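Local atomic coordinates of proto-oncogene tyrosine-protein kinase receptor Ret (Danio rerio, PDB entry 7AMK), a protein that acts as a receptor tyrosine kinase whose calcium-binding, cadherin-like extracellular region takes part in assembling the complex with GDNF and GFR alpha 1. Residues T48-H52 and L62-L66; Y8-I12 and R154-M158; Y227-D231 and V275-L279. The protein carries 4 engineered substitutions. All blocks are in the same frame, centred on the assembly; numbering follows the deposited sequence.

Contact 1. Residues T48-H52 and L62-L66. With NAG (2-acetamido-2-deoxy-beta-D-glucopyranose), chain O.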
ATOM      1  N   THR A  48     -13.251  55.756  23.947  1.00 43.89           N
ATOM      2  CA  THR A  48     -11.940  55.897  23.337  1.00 45.24           C
ATOM      3  C   THR A  48     -11.432  57.322  23.466  1.00 45.89           C
ATOM      4  O   THR A  48     -10.217  57.541  23.568  1.00 48.10           O
ATOM      5  CB  THR A  48     -11.977  55.451  21.876  1.00 53.22           C
ATOM      6  OG1 THR A  48     -12.606  54.167  21.790  1.00 57.36           O
ATOM      7  CG2 THR A  48     -10.561  55.343  21.318  1.00 50.82           C
ATOM      8  N   SER A  49     -12.340  58.302  23.498  1.00 40.49           N
ATOM      9  CA  SER A  49     -11.920  59.686  23.700  1.00 39.59           C
ATOM     10  C   SER A  49     -11.550  60.007  25.145  1.00 40.27           C
ATOM     11  O   SER A  49     -11.223  61.165  25.424  1.00 44.57           O
ATOM     12  CB  SER A  49     -13.003  60.628  23.217  1.00 43.95           C
ATOM     13  OG  SER A  49     -12.935  60.709  21.808  1.00 56.55           O
ATOM     14  N   TRP A  50     -11.611  59.028  26.058  1.00 32.07           N
ATOM     15  CA  TRP A  50     -10.928  59.136  27.343  1.00 39.86           C
ATOM     16  C   TRP A  50      -9.414  58.990  27.225  1.00 34.04           C
ATOM     17  O   TRP A  50      -8.712  59.142  28.230  1.00 35.03           O
ATOM     18  CB  TRP A  50     -11.413  58.056  28.326  1.00 36.66           C
ATOM     19  CG  TRP A  50     -12.893  57.990  28.555  1.00 35.79           C
ATOM     20  CD1 TRP A  50     -13.842  58.828  28.057  1.00 34.08           C
ATOM     21  CD2 TRP A  50     -13.592  57.014  29.341  1.00 33.34           C
ATOM     22  NE1 TRP A  50     -15.085  58.437  28.480  1.00 32.17           N
ATOM     23  CE2 TRP A  50     -14.962  57.327  29.271  1.00 31.51           C
ATOM     24  CE3 TRP A  50     -13.189  55.908  30.103  1.00 34.34           C
ATOM     25  CZ2 TRP A  50     -15.934  56.580  29.926  1.00 31.79           C
ATOM     26  CZ3 TRP A  50     -14.155  55.167  30.756  1.00 29.30           C
ATOM     27  CH2 TRP A  50     -15.513  55.505  30.659  1.00 32.70           C
ATOM     28  N   PHE A  51      -8.890  58.652  26.055  1.00 27.65           N
ATOM     29  CA  PHE A  51      -7.495  58.252  25.957  1.00 34.38           C
ATOM     30  C   PHE A  51      -6.812  58.983  24.811  1.00 35.85           C
ATOM     31  O   PHE A  51      -7.455  59.448  23.869  1.00 37.67           O
ATOM     32  CB  PHE A  51      -7.361  56.726  25.765  1.00 31.63           C
ATOM     33  CG  PHE A  51      -8.058  55.924  26.821  1.00 28.03           C
ATOM     34  CD1 PHE A  51      -7.433  55.644  28.021  1.00 29.00           C
ATOM     35  CD2 PHE A  51      -9.345  55.460  26.617  1.00 29.62           C
ATOM     36  CE1 PHE A  51      -8.082  54.904  29.002  1.00 29.10           C
ATOM     37  CE2 PHE A  51      -9.989  54.716  27.588  1.00 31.44           C
ATOM     38  CZ  PHE A  51      -9.362  54.440  28.780  1.00 24.66           C
ATOM     39  N   HIS A  52      -5.487  59.062  24.899  1.00 29.52           N
ATOM     40  CA  HIS A  52      -4.672  59.672  23.858  1.00 29.19           C
ATOM     41  C   HIS A  52      -3.380  58.876  23.734  1.00 26.28           C
ATOM     42  O   HIS A  52      -2.770  58.550  24.752  1.00 24.93           O
ATOM     43  CB  HIS A  52      -4.388  61.136  24.198  1.00 32.68           C
ATOM     44  CG  HIS A  52      -3.245  61.733  23.433  1.00 38.96           C
ATOM     45  ND1 HIS A  52      -3.382  62.245  22.157  1.00 44.77           N
ATOM     46  CD2 HIS A  52      -1.947  61.919  23.775  1.00 31.57           C
ATOM     47  CE1 HIS A  52      -2.215  62.703  21.740  1.00 36.58           C
ATOM     48  NE2 HIS A  52      -1.328  62.517  22.702  1.00 38.86           N
ATOM     49  N   LEU A  62      -4.125  58.818  29.715  1.00 29.04           N
ATOM     50  CA  LEU A  62      -5.475  59.286  30.005  1.00 33.63           C
ATOM     51  C   LEU A  62      -5.683  60.689  29.445  1.00 39.69           C
ATOM     52  O   LEU A  62      -4.881  61.597  29.691  1.00 40.81           O
ATOM     53  CB  LEU A  62      -5.736  59.286  31.504  1.00 37.11           C
ATOM     54  CG  LEU A  62      -6.149  57.943  32.068  1.00 34.34           C
ATOM     55  CD1 LEU A  62      -6.319  58.119  33.549  1.00 30.91           C
ATOM     56  CD2 LEU A  62      -7.454  57.540  31.422  1.00 34.45           C
ATOM     57  N   ASN A  63      -6.763  60.861  28.690  1.00 39.83           N
ATOM     58  CA  ASN A  63      -7.171  62.151  28.149  1.00 48.00           C
ATOM     59  C   ASN A  63      -8.232  62.823  29.016  1.00 49.45           C
ATOM     60  O   ASN A  63      -8.703  63.913  28.682  1.00 49.91           O
ATOM     61  CB  ASN A  63      -7.686  61.958  26.709  1.00 46.27           C
ATOM     62  CG  ASN A  63      -8.078  63.262  26.027  1.00 58.08           C
ATOM     63  OD1 ASN A  63      -7.343  64.254  26.064  1.00 65.49           O
ATOM     64  ND2 ASN A  63      -9.254  63.259  25.390  1.00 63.84           N
ATOM     65  N   LYS A  64      -8.600  62.207  30.129  1.00 37.99           N
ATOM     66  CA  LYS A  64      -9.687  62.690  30.964  1.00 40.75           C
ATOM     67  C   LYS A  64      -9.498  62.098  32.349  1.00 44.15           C
ATOM     68  O   LYS A  64      -9.100  60.937  32.472  1.00 41.14           O
ATOM     69  CB  LYS A  64     -11.046  62.280  30.387  1.00 34.40           C
ATOM     70  CG  LYS A  64     -12.215  62.431  31.330  1.00 42.18           C
ATOM     71  CD  LYS A  64     -13.261  61.372  31.060  1.00 36.44           C
ATOM     72  CE  LYS A  64     -14.657  61.893  31.333  1.00 37.85           C
ATOM     73  NZ  LYS A  64     -14.879  62.232  32.759  1.00 44.80           N
ATOM     74  N   THR A  65      -9.765  62.889  33.385  1.00 34.22           N
ATOM     75  CA  THR A  65      -9.717  62.349  34.743  1.00 43.55           C
ATOM     76  C   THR A  65     -10.955  61.492  34.997  1.00 35.09           C
ATOM     77  O   THR A  65     -12.088  61.968  34.855  1.00 41.90           O
ATOM     78  CB  THR A  65      -9.622  63.473  35.771  1.00 41.83           C
ATOM     79  OG1 THR A  65      -8.476  64.275  35.472  1.00 44.49           O
ATOM     80  CG2 THR A  65      -9.479  62.899  37.187  1.00 34.91           C
ATOM     81  N   LEU A  66     -10.731  60.234  35.356  1.00 31.91           N
ATOM     82  CA  LEU A  66     -11.808  59.262  35.457  1.00 31.89           C
ATOM     83  C   LEU A  66     -12.684  59.522  36.679  1.00 33.44           C
ATOM     84  O   LEU A  66     -12.191  59.812  37.773  1.00 42.20           O
ATOM     85  CB  LEU A  66     -11.221  57.851  35.521  1.00 30.34           C
ATOM     86  CG  LEU A  66     -10.486  57.432  34.255  1.00 28.89           C
ATOM     87  CD1 LEU A  66     -10.027  56.012  34.389  1.00 27.59           C
ATOM     88  CD2 LEU A  66     -11.398  57.603  33.026  1.00 29.22           C
TER
HETATM   89  C1  NAG O 604      -9.771  64.430  24.716  1.00 73.74           C
HETATM   90  C2  NAG O 604      -9.549  64.416  23.210  1.00 74.84           C
HETATM   91  C3  NAG O 604     -10.041  65.724  22.608  1.00 84.15           C
HETATM   92  C4  NAG O 604     -11.504  65.955  22.974  1.00 91.48           C
HETATM   93  C5  NAG O 604     -11.738  65.846  24.486  1.00 78.72           C
HETATM   94  C6  NAG O 604     -13.211  65.829  24.843  1.00 74.12           C
HETATM   95  C7  NAG O 604      -7.706  63.038  22.347  1.00 68.05           C
HETATM   96  C8  NAG O 604      -6.235  62.971  22.060  1.00 54.75           C
HETATM   97  N2  NAG O 604      -8.152  64.187  22.872  1.00 75.61           N
HETATM   98  O3  NAG O 604      -9.884  65.667  21.194  1.00 76.76           O
HETATM   99  O4  NAG O 604     -11.924  67.240  22.529  1.00 97.52           O
HETATM  100  O5  NAG O 604     -11.180  64.622  24.997  1.00 67.29           O
HETATM  101  O6  NAG O 604     -13.479  66.417  26.109  1.00 68.27           O
HETATM  102  O7  NAG O 604      -8.456  62.096  22.117  1.00 67.30           O

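Contact 2. Residues Y8-I12 and R154-M158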
ATOM      1  N   TYR A   8      -2.309  43.973  25.171  1.00 27.21           N
ATOM      2  CA  TYR A   8      -1.826  44.703  26.332  1.00 21.66           C
ATOM      3  C   TYR A   8      -2.948  44.761  27.354  1.00 26.65           C
ATOM      4  O   TYR A   8      -4.130  44.760  26.995  1.00 26.12           O
ATOM      5  CB  TYR A   8      -1.360  46.117  25.982  1.00 24.78           C
ATOM      6  CG  TYR A   8      -0.110  46.177  25.136  1.00 19.74           C
ATOM      7  CD1 TYR A   8      -0.180  46.070  23.746  1.00 23.33           C
ATOM      8  CD2 TYR A   8       1.139  46.354  25.721  1.00 22.38           C
ATOM      9  CE1 TYR A   8       0.962  46.115  22.971  1.00 19.77           C
ATOM     10  CE2 TYR A   8       2.291  46.412  24.955  1.00 17.33           C
ATOM     11  CZ  TYR A   8       2.197  46.282  23.591  1.00 16.19           C
ATOM     12  OH  TYR A   8       3.331  46.333  22.836  1.00 20.21           O
ATOM     13  N   THR A   9      -2.582  44.791  28.635  1.00 19.75           N
ATOM     14  CA  THR A   9      -3.593  44.891  29.676  1.00 31.95           C
ATOM     15  C   THR A   9      -3.102  45.817  30.774  1.00 30.92           C
ATOM     16  O   THR A   9      -1.899  45.981  30.983  1.00 29.34           O
ATOM     17  CB  THR A   9      -3.975  43.518  30.274  1.00 32.08           C
ATOM     18  OG1 THR A   9      -2.850  42.944  30.961  1.00 30.67           O
ATOM     19  CG2 THR A   9      -4.414  42.581  29.179  1.00 25.16           C
ATOM     20  N   GLU A  10      -4.057  46.435  31.458  1.00 31.99           N
ATOM     21  CA  GLU A  10      -3.767  47.242  32.629  1.00 28.80           C
ATOM     22  C   GLU A  10      -5.079  47.555  33.328  1.00 31.08           C
ATOM     23  O   GLU A  10      -6.163  47.371  32.769  1.00 27.68           O
ATOM     24  CB  GLU A  10      -3.019  48.532  32.271  1.00 25.91           C
ATOM     25  CG  GLU A  10      -1.507  48.485  32.536  1.00 29.54           C
ATOM     26  CD  GLU A  10      -1.143  48.368  34.031  1.00 40.14           C
ATOM     27  OE1 GLU A  10      -2.050  48.318  34.904  1.00 42.61           O
ATOM     28  OE2 GLU A  10       0.067  48.331  34.330  1.00 27.98           O
ATOM     29  N   ASN A  11      -4.957  47.991  34.575  1.00 28.19           N
ATOM     30  CA  ASN A  11      -6.077  48.484  35.356  1.00 31.99           C
ATOM     31  C   ASN A  11      -6.077  50.006  35.335  1.00 30.37           C
ATOM     32  O   ASN A  11      -5.020  50.645  35.287  1.00 28.08           O
ATOM     33  CB  ASN A  11      -5.987  47.989  36.801  1.00 26.55           C
ATOM     34  CG  ASN A  11      -5.795  46.495  36.882  1.00 35.92           C
ATOM     35  OD1 ASN A  11      -6.510  45.739  36.231  1.00 41.43           O
ATOM     36  ND2 ASN A  11      -4.810  46.063  37.659  1.00 31.37           N
ATOM     37  N   ILE A  12      -7.269  50.576  35.359  1.00 27.50           N
ATOM     38  CA  ILE A  12      -7.438  52.012  35.515  1.00 23.98           C
ATOM     39  C   ILE A  12      -8.437  52.213  36.644  1.00 28.09           C
ATOM     40  O   ILE A  12      -9.321  51.381  36.887  1.00 25.78           O
ATOM     41  CB  ILE A  12      -7.912  52.709  34.208  1.00 27.32           C
ATOM     42  CG1 ILE A  12      -9.194  52.072  33.672  1.00 24.34           C
ATOM     43  CG2 ILE A  12      -6.810  52.708  33.153  1.00 22.89           C
ATOM     44  CD1 ILE A  12      -9.730  52.758  32.417  1.00 24.63           C
ATOM     45  N   ARG A 154       5.905  49.756  35.038  1.00 23.30           N
ATOM     46  CA  ARG A 154       4.452  49.816  35.191  1.00 26.68           C
ATOM     47  C   ARG A 154       4.090  51.277  35.438  1.00 27.59           C
ATOM     48  O   ARG A 154       4.145  51.772  36.557  1.00 26.19           O
ATOM     49  CB  ARG A 154       3.971  48.888  36.298  1.00 24.24           C
ATOM     50  CG  ARG A 154       4.338  47.412  36.044  1.00 22.80           C
ATOM     51  CD  ARG A 154       3.368  46.463  36.749  1.00 39.46           C
ATOM     52  NE  ARG A 154       1.958  46.734  36.451  1.00 37.74           N
ATOM     53  CZ  ARG A 154       0.946  46.086  37.015  1.00 40.53           C
ATOM     54  NH1 ARG A 154       1.153  45.145  37.922  1.00 34.65           N
ATOM     55  NH2 ARG A 154      -0.303  46.390  36.663  1.00 39.48           N
ATOM     56  N   PHE A 155       3.738  51.982  34.356  1.00 27.21           N
ATOM     57  CA  PHE A 155       3.469  53.420  34.430  1.00 29.40           C
ATOM     58  C   PHE A 155       2.486  53.771  35.542  1.00 35.51           C
ATOM     59  O   PHE A 155       2.708  54.729  36.290  1.00 40.59           O
ATOM     60  CB  PHE A 155       2.954  53.917  33.079  1.00 30.62           C
ATOM     61  CG  PHE A 155       4.025  53.980  32.003  1.00 28.77           C
ATOM     62  CD1 PHE A 155       5.362  53.905  32.339  1.00 29.45           C
ATOM     63  CD2 PHE A 155       3.687  54.147  30.669  1.00 28.93           C
ATOM     64  CE1 PHE A 155       6.344  53.968  31.354  1.00 35.09           C
ATOM     65  CE2 PHE A 155       4.652  54.229  29.688  1.00 19.68           C
ATOM     66  CZ  PHE A 155       5.983  54.132  30.027  1.00 26.36           C
ATOM     67  N   THR A 156       1.405  53.000  35.688  1.00 33.49           N
ATOM     68  CA  THR A 156       0.376  53.350  36.669  1.00 40.04           C
ATOM     69  C   THR A 156       0.907  53.264  38.102  1.00 42.68           C
ATOM     70  O   THR A 156       0.569  54.097  38.955  1.00 43.58           O
ATOM     71  CB  THR A 156      -0.850  52.446  36.484  1.00 40.29           C
ATOM     72  OG1 THR A 156      -0.440  51.073  36.453  1.00 43.07           O
ATOM     73  CG2 THR A 156      -1.565  52.779  35.161  1.00 32.92           C
ATOM     74  N   HIS A 157       1.758  52.283  38.378  1.00 36.78           N
ATOM     75  CA  HIS A 157       2.197  52.049  39.745  1.00 33.92           C
ATOM     76  C   HIS A 157       3.333  52.966  40.177  1.00 43.37           C
ATOM     77  O   HIS A 157       3.459  53.272  41.369  1.00 40.80           O
ATOM     78  CB  HIS A 157       2.591  50.590  39.898  1.00 31.89           C
ATOM     79  CG  HIS A 157       1.426  49.660  39.803  1.00 41.36           C
ATOM     80  ND1 HIS A 157       0.810  49.358  38.606  1.00 45.53           N
ATOM     81  CD2 HIS A 157       0.727  49.007  40.762  1.00 39.69           C
ATOM     82  CE1 HIS A 157      -0.194  48.529  38.829  1.00 45.56           C
ATOM     83  NE2 HIS A 157      -0.264  48.299  40.130  1.00 48.99           N
ATOM     84  N   MET A 158       4.161  53.432  39.246  1.00 56.58           N
ATOM     85  CA  MET A 158       5.200  54.371  39.644  1.00 58.77           C
ATOM     86  C   MET A 158       4.616  55.727  40.032  1.00 59.33           C
ATOM     87  O   MET A 158       5.282  56.500  40.730  1.00 58.61           O
ATOM     88  CB  MET A 158       6.247  54.494  38.528  1.00 55.76           C
ATOM     89  CG  MET A 158       7.017  53.172  38.289  1.00 58.53           C
ATOM     90  SD  MET A 158       8.111  53.099  36.843  1.00 73.44           S
ATOM     91  CE  MET A 158       9.426  54.224  37.306  1.00 62.48           C
TER
HETATM   92  O   HOH W   1      -2.701  49.443  37.305  1.00 33.56           O

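Contact 3. Residues Y227-D231 and V275-L279. With CA (calcium ion), chain M; CA (calcium ion), chain N; CA (calcium ion), chain L.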
ATOM      1  N   TYR A 227       9.869  33.290  15.813  1.00 16.62           N
ATOM      2  CA  TYR A 227       9.131  32.869  14.633  1.00 17.67           C
ATOM      3  C   TYR A 227      10.062  32.625  13.453  1.00 18.65           C
ATOM      4  O   TYR A 227      11.108  33.257  13.307  1.00 21.42           O
ATOM      5  CB  TYR A 227       8.085  33.909  14.240  1.00 21.28           C
ATOM      6  CG  TYR A 227       6.900  33.952  15.167  1.00 17.38           C
ATOM      7  CD1 TYR A 227       6.807  33.098  16.264  1.00 28.85           C
ATOM      8  CD2 TYR A 227       5.857  34.824  14.929  1.00 26.79           C
ATOM      9  CE1 TYR A 227       5.697  33.136  17.120  1.00 25.27           C
ATOM     10  CE2 TYR A 227       4.756  34.869  15.756  1.00 24.97           C
ATOM     11  CZ  TYR A 227       4.680  34.040  16.850  1.00 28.41           C
ATOM     12  OH  TYR A 227       3.577  34.138  17.655  1.00 35.56           O
ATOM     13  N   ASP A 228       9.651  31.703  12.605  1.00 21.12           N
ATOM     14  CA  ASP A 228      10.463  31.182  11.522  1.00 20.79           C
ATOM     15  C   ASP A 228      10.185  31.962  10.254  1.00 21.98           C
ATOM     16  O   ASP A 228       9.070  32.424  10.011  1.00 22.25           O
ATOM     17  CB  ASP A 228      10.138  29.701  11.299  1.00 21.48           C
ATOM     18  CG  ASP A 228      11.061  29.037  10.335  1.00 22.65           C
ATOM     19  OD1 ASP A 228      12.256  28.988  10.624  1.00 22.31           O
ATOM     20  OD2 ASP A 228      10.587  28.532   9.302  1.00 24.04           O
ATOM     21  N   GLU A 229      11.204  32.083   9.423  1.00 22.01           N
ATOM     22  CA  GLU A 229      10.991  32.529   8.058  1.00 23.83           C
ATOM     23  C   GLU A 229      11.652  31.526   7.124  1.00 20.07           C
ATOM     24  O   GLU A 229      12.412  30.657   7.552  1.00 19.50           O
ATOM     25  CB  GLU A 229      11.517  33.950   7.841  1.00 23.37           C
ATOM     26  CG  GLU A 229      12.985  34.052   7.705  1.00 29.20           C
ATOM     27  CD  GLU A 229      13.414  35.472   7.338  1.00 45.03           C
ATOM     28  OE1 GLU A 229      12.530  36.355   7.305  1.00 45.70           O
ATOM     29  OE2 GLU A 229      14.622  35.712   7.083  1.00 37.75           O
ATOM     30  N   ASP A 230      11.341  31.637   5.837  1.00 26.51           N
ATOM     31  CA  ASP A 230      11.812  30.685   4.834  1.00 22.96           C
ATOM     32  C   ASP A 230      13.216  31.127   4.437  1.00 21.56           C
ATOM     33  O   ASP A 230      13.405  31.976   3.569  1.00 22.95           O
ATOM     34  CB  ASP A 230      10.843  30.628   3.651  1.00 21.04           C
ATOM     35  CG  ASP A 230      11.269  29.630   2.551  1.00 21.05           C
ATOM     36  OD1 ASP A 230      12.258  28.886   2.701  1.00 20.66           O
ATOM     37  OD2 ASP A 230      10.584  29.613   1.512  1.00 21.68           O
ATOM     38  N   ASP A 231      14.221  30.564   5.110  1.00 21.21           N
ATOM     39  CA  ASP A 231      15.603  30.964   4.859  1.00 25.21           C
ATOM     40  C   ASP A 231      16.503  29.748   4.657  1.00 23.01           C
ATOM     41  O   ASP A 231      17.722  29.849   4.834  1.00 23.58           O
ATOM     42  CB  ASP A 231      16.133  31.874   5.988  1.00 25.74           C
ATOM     43  CG  ASP A 231      16.249  31.144   7.354  1.00 21.78           C
ATOM     44  OD1 ASP A 231      15.865  29.962   7.471  1.00 21.97           O
ATOM     45  OD2 ASP A 231      16.749  31.767   8.313  1.00 22.18           O
ATOM     46  N   VAL A 275       1.555  30.270   2.220  1.00 39.67           N
ATOM     47  CA  VAL A 275       2.477  30.224   1.092  1.00 35.00           C
ATOM     48  C   VAL A 275       3.934  30.239   1.536  1.00 37.76           C
ATOM     49  O   VAL A 275       4.810  29.843   0.750  1.00 29.37           O
ATOM     50  CB  VAL A 275       2.222  31.380   0.107  1.00 46.42           C
ATOM     51  CG1 VAL A 275       3.102  31.200  -1.129  1.00 42.18           C
ATOM     52  CG2 VAL A 275       0.752  31.434  -0.289  1.00 47.24           C
ATOM     53  N   GLN A 276       4.214  30.675   2.766  1.00 32.53           N
ATOM     54  CA  GLN A 276       5.554  30.597   3.334  1.00 30.81           C
ATOM     55  C   GLN A 276       6.095  29.178   3.268  1.00 26.09           C
ATOM     56  O   GLN A 276       5.502  28.241   3.810  1.00 23.21           O
ATOM     57  CB  GLN A 276       5.544  31.070   4.792  1.00 33.06           C
ATOM     58  CG  GLN A 276       6.731  30.543   5.614  1.00 37.28           C
ATOM     59  CD  GLN A 276       6.941  31.267   6.947  1.00 35.80           C
ATOM     60  OE1 GLN A 276       6.303  32.286   7.238  1.00 40.80           O
ATOM     61  NE2 GLN A 276       7.869  30.750   7.750  1.00 36.80           N
ATOM     62  N   ASN A 277       7.237  29.018   2.611  1.00 20.83           N
ATOM     63  CA  ASN A 277       7.945  27.745   2.597  1.00 19.79           C
ATOM     64  C   ASN A 277       7.212  26.684   1.810  1.00 19.77           C
ATOM     65  O   ASN A 277       7.539  25.509   1.918  1.00 19.18           O
ATOM     66  CB  ASN A 277       8.211  27.213   4.003  1.00 18.79           C
ATOM     67  CG  ASN A 277       9.473  26.420   4.060  1.00 18.23           C
ATOM     68  OD1 ASN A 277      10.461  26.808   3.465  1.00 18.67           O
ATOM     69  ND2 ASN A 277       9.449  25.287   4.745  1.00 18.70           N
ATOM     70  N   LYS A 278       6.216  27.072   1.035  1.00 21.91           N
ATOM     71  CA  LYS A 278       5.540  26.133   0.163  1.00 24.51           C
ATOM     72  C   LYS A 278       6.474  25.731  -0.971  1.00 25.19           C
ATOM     73  O   LYS A 278       7.070  26.587  -1.636  1.00 22.08           O
ATOM     74  CB  LYS A 278       4.265  26.773  -0.379  1.00 23.23           C
ATOM     75  CG  LYS A 278       3.422  25.873  -1.258  1.00 34.42           C
ATOM     76  CD  LYS A 278       2.222  26.670  -1.775  1.00 37.13           C
ATOM     77  CE  LYS A 278       1.453  25.922  -2.850  1.00 37.85           C
ATOM     78  NZ  LYS A 278       0.360  26.776  -3.427  1.00 54.99           N
ATOM     79  N   LEU A 279       6.594  24.424  -1.204  1.00 22.77           N
ATOM     80  CA  LEU A 279       7.276  23.909  -2.389  1.00 29.94           C
ATOM     81  C   LEU A 279       6.237  23.550  -3.452  1.00 24.33           C
ATOM     82  O   LEU A 279       5.339  22.747  -3.195  1.00 25.25           O
ATOM     83  CB  LEU A 279       8.125  22.674  -2.064  1.00 28.65           C
ATOM     84  CG  LEU A 279       9.152  22.760  -0.936  1.00 28.81           C
ATOM     85  CD1 LEU A 279       9.922  21.420  -0.812  1.00 20.07           C
ATOM     86  CD2 LEU A 279      10.070  23.917  -1.220  1.00 22.93           C
TER
HETATM   87 CA    CA M 602      13.974  29.494   8.969  1.00 17.96          CA
HETATM   88 CA    CA N 603      12.690  26.627   3.062  1.00 13.21          CA
HETATM   89 CA    CA L 601      17.452  30.779  10.224  1.00 22.02          CA
HETATM   90  O   HOH W   2      19.117  29.636   9.045  1.00 32.25           O
HETATM   91  O   HOH W   3      18.631  32.772  10.460  1.00 21.76           O

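Contact 1. Residues T48-H52 and L62-L66
Phe51 and Leu62 form an antiparallel non-hydrogen-bonded pair with their CA atoms 4.6 Å apart, at the start of strand 51-53 and the end of strand 59-62. The pair belongs to the small three-stranded antiparallel sheet of the first cadherin-like domain. Beyond it, the backbone Asn63 N donates to Trp50 O at 2.6 Å, from above the carbonyl plane. Asn63 carries an N-linked glycan in an Asn-Lys-Thr sequon. Its CG is anti to the backbone N (chi1 -177°), which swings the amide toward the 3-10 segment at Ser49. There Asn63 ND2 donates to Ser49 O over 2.9 Å, nearly straight at 164°. The acceptor lies in the amide plane, so the bond should limit rotation of the glycan-bearing amide. The Trp50 indole lies alongside the Lys64 chain. Lys64 CD sits over the face of the five-membered ring, 4.2 Å from its centroid, in a CH-pi contact. The Lys64 ammonium goes further, to salt bridges with Asp70 and Glu67. At the six-membered part of the indole, Leu66 CD2 approaches Trp50 CE3 to 3.8 Å, the two side chains crossing at about a right angle. Phe51 faces the domain interior with Leu62, where Leu22, Leu87 and Leu111 lie close. Leu62 CD2 meets Phe51 CE1 at 3.6 Å. On the surface side, Asn63 ND2 is bonded to C1 of the sugar at 1.4 Å.

Contact 2. Residues Y8-I12 and R154-M158
Arg154 grips the Glu10 carboxylate side-on in a salt bridge. Arg154 NE reaches Glu10 OE2 at 3.3 Å and Arg154 NH2 reaches the same oxygen at 3.1 Å, both from one face of the carboxylate. Glu10 OE2 lies close to the guanidinium plane, yet the two flat groups are turned 42° apart. A weak third bond runs from Arg154 NH2 to Glu10 OE1. The remaining nitrogen, Arg154 NH1, is held by Thr128 O and by a salt bridge to Glu133. The bend of Glu10 at chi2 (-66°) curls the carboxylate back, and Asn11 N donates to Glu10 OE1 over 2.9 Å, on its anti lone pair. This bond steadies the carboxylate from its own strand. The contact joins strand 7-14, an edge strand of the first cadherin-like domain, to the start of helix 155-160 in the second. It is consistent with the folded-over, clamshell-like pairing of these two domains in RET. A water donates to Glu10 OE1 at 2.7 Å and lies 2.9 Å from Thr156 OG1. Outward from the charges, His157 CE1 lies over one face of the Arg154 guanidinium, toward its rim. Thr156 CG2 approaches Asn11 O at 4.1 Å, while Thr156 also packs on Gln16 and Leu22.

Contact 3. Residues Y227-D231 and V275-L279
Asp230 and Asn277 meet on one calcium ion, and this is the tight end of the contact. Asp230 OD1 and Asn277 OD1 each bind the ion of chain N at 2.3 Å. The two oxygens are only 2.9 Å apart, held together by the metal they share. The carboxylate and amide planes stand 79° apart. Asp263, Asp265, Asn232 and Asp341 complete the site. Asp230 OD2 and Asn277 ND2 have further partners in Thr343 and Thr267. Asn277 is the third residue of a type II beta turn, with a left-handed backbone (phi 69°). The sequence from Asp228 to Asn232 resembles the calcium-binding linker motif of cadherins. A second calcium ion, in chain M, is bound by Asp228 OD1, Asp231 OD1 and the backbone Glu229 O; Glu142, Glu196 and Asp265 complete it. Asp231 OD2 binds a third ion, in chain L, which also holds two waters. The looser side is carried by the partly exposed Gln276, its chain extended beyond CG. Gln276 NE2 donates to Asp228 O at 3.1 Å, well above the carbonyl plane. An alanine here would remove the amide, and Asp228 O would probably lose this donor, leaving the turn tied to the linker mainly through calcium. Segment 227-231 runs on from strand 215-227, while segment 275-279 leads into strand 279-283, where Leu279 packs on strands 312-321 and 331-341.

From the N terminus, strand 7-14 opens the longest loop, which contact 2 closes at 154-158. Contact 1 is nested inside that loop: residues 48-52 and 62-66 close a short hairpin within the first cadherin-like domain. The two contacts touch, with Ile12 CD1 set against Leu66 CD1 (3.8 Å) and the Phe51 ring. Strand 7-14 thus meets the second domain through Glu10 and the glycan-bearing hairpin region through Ile12. Contact 3 follows in series. It closes a loop of 43 residues at the calcium sites between the second and third domains. Its centre lies about 37 Å from that of contact 2 and about 42 Å from that of contact 1.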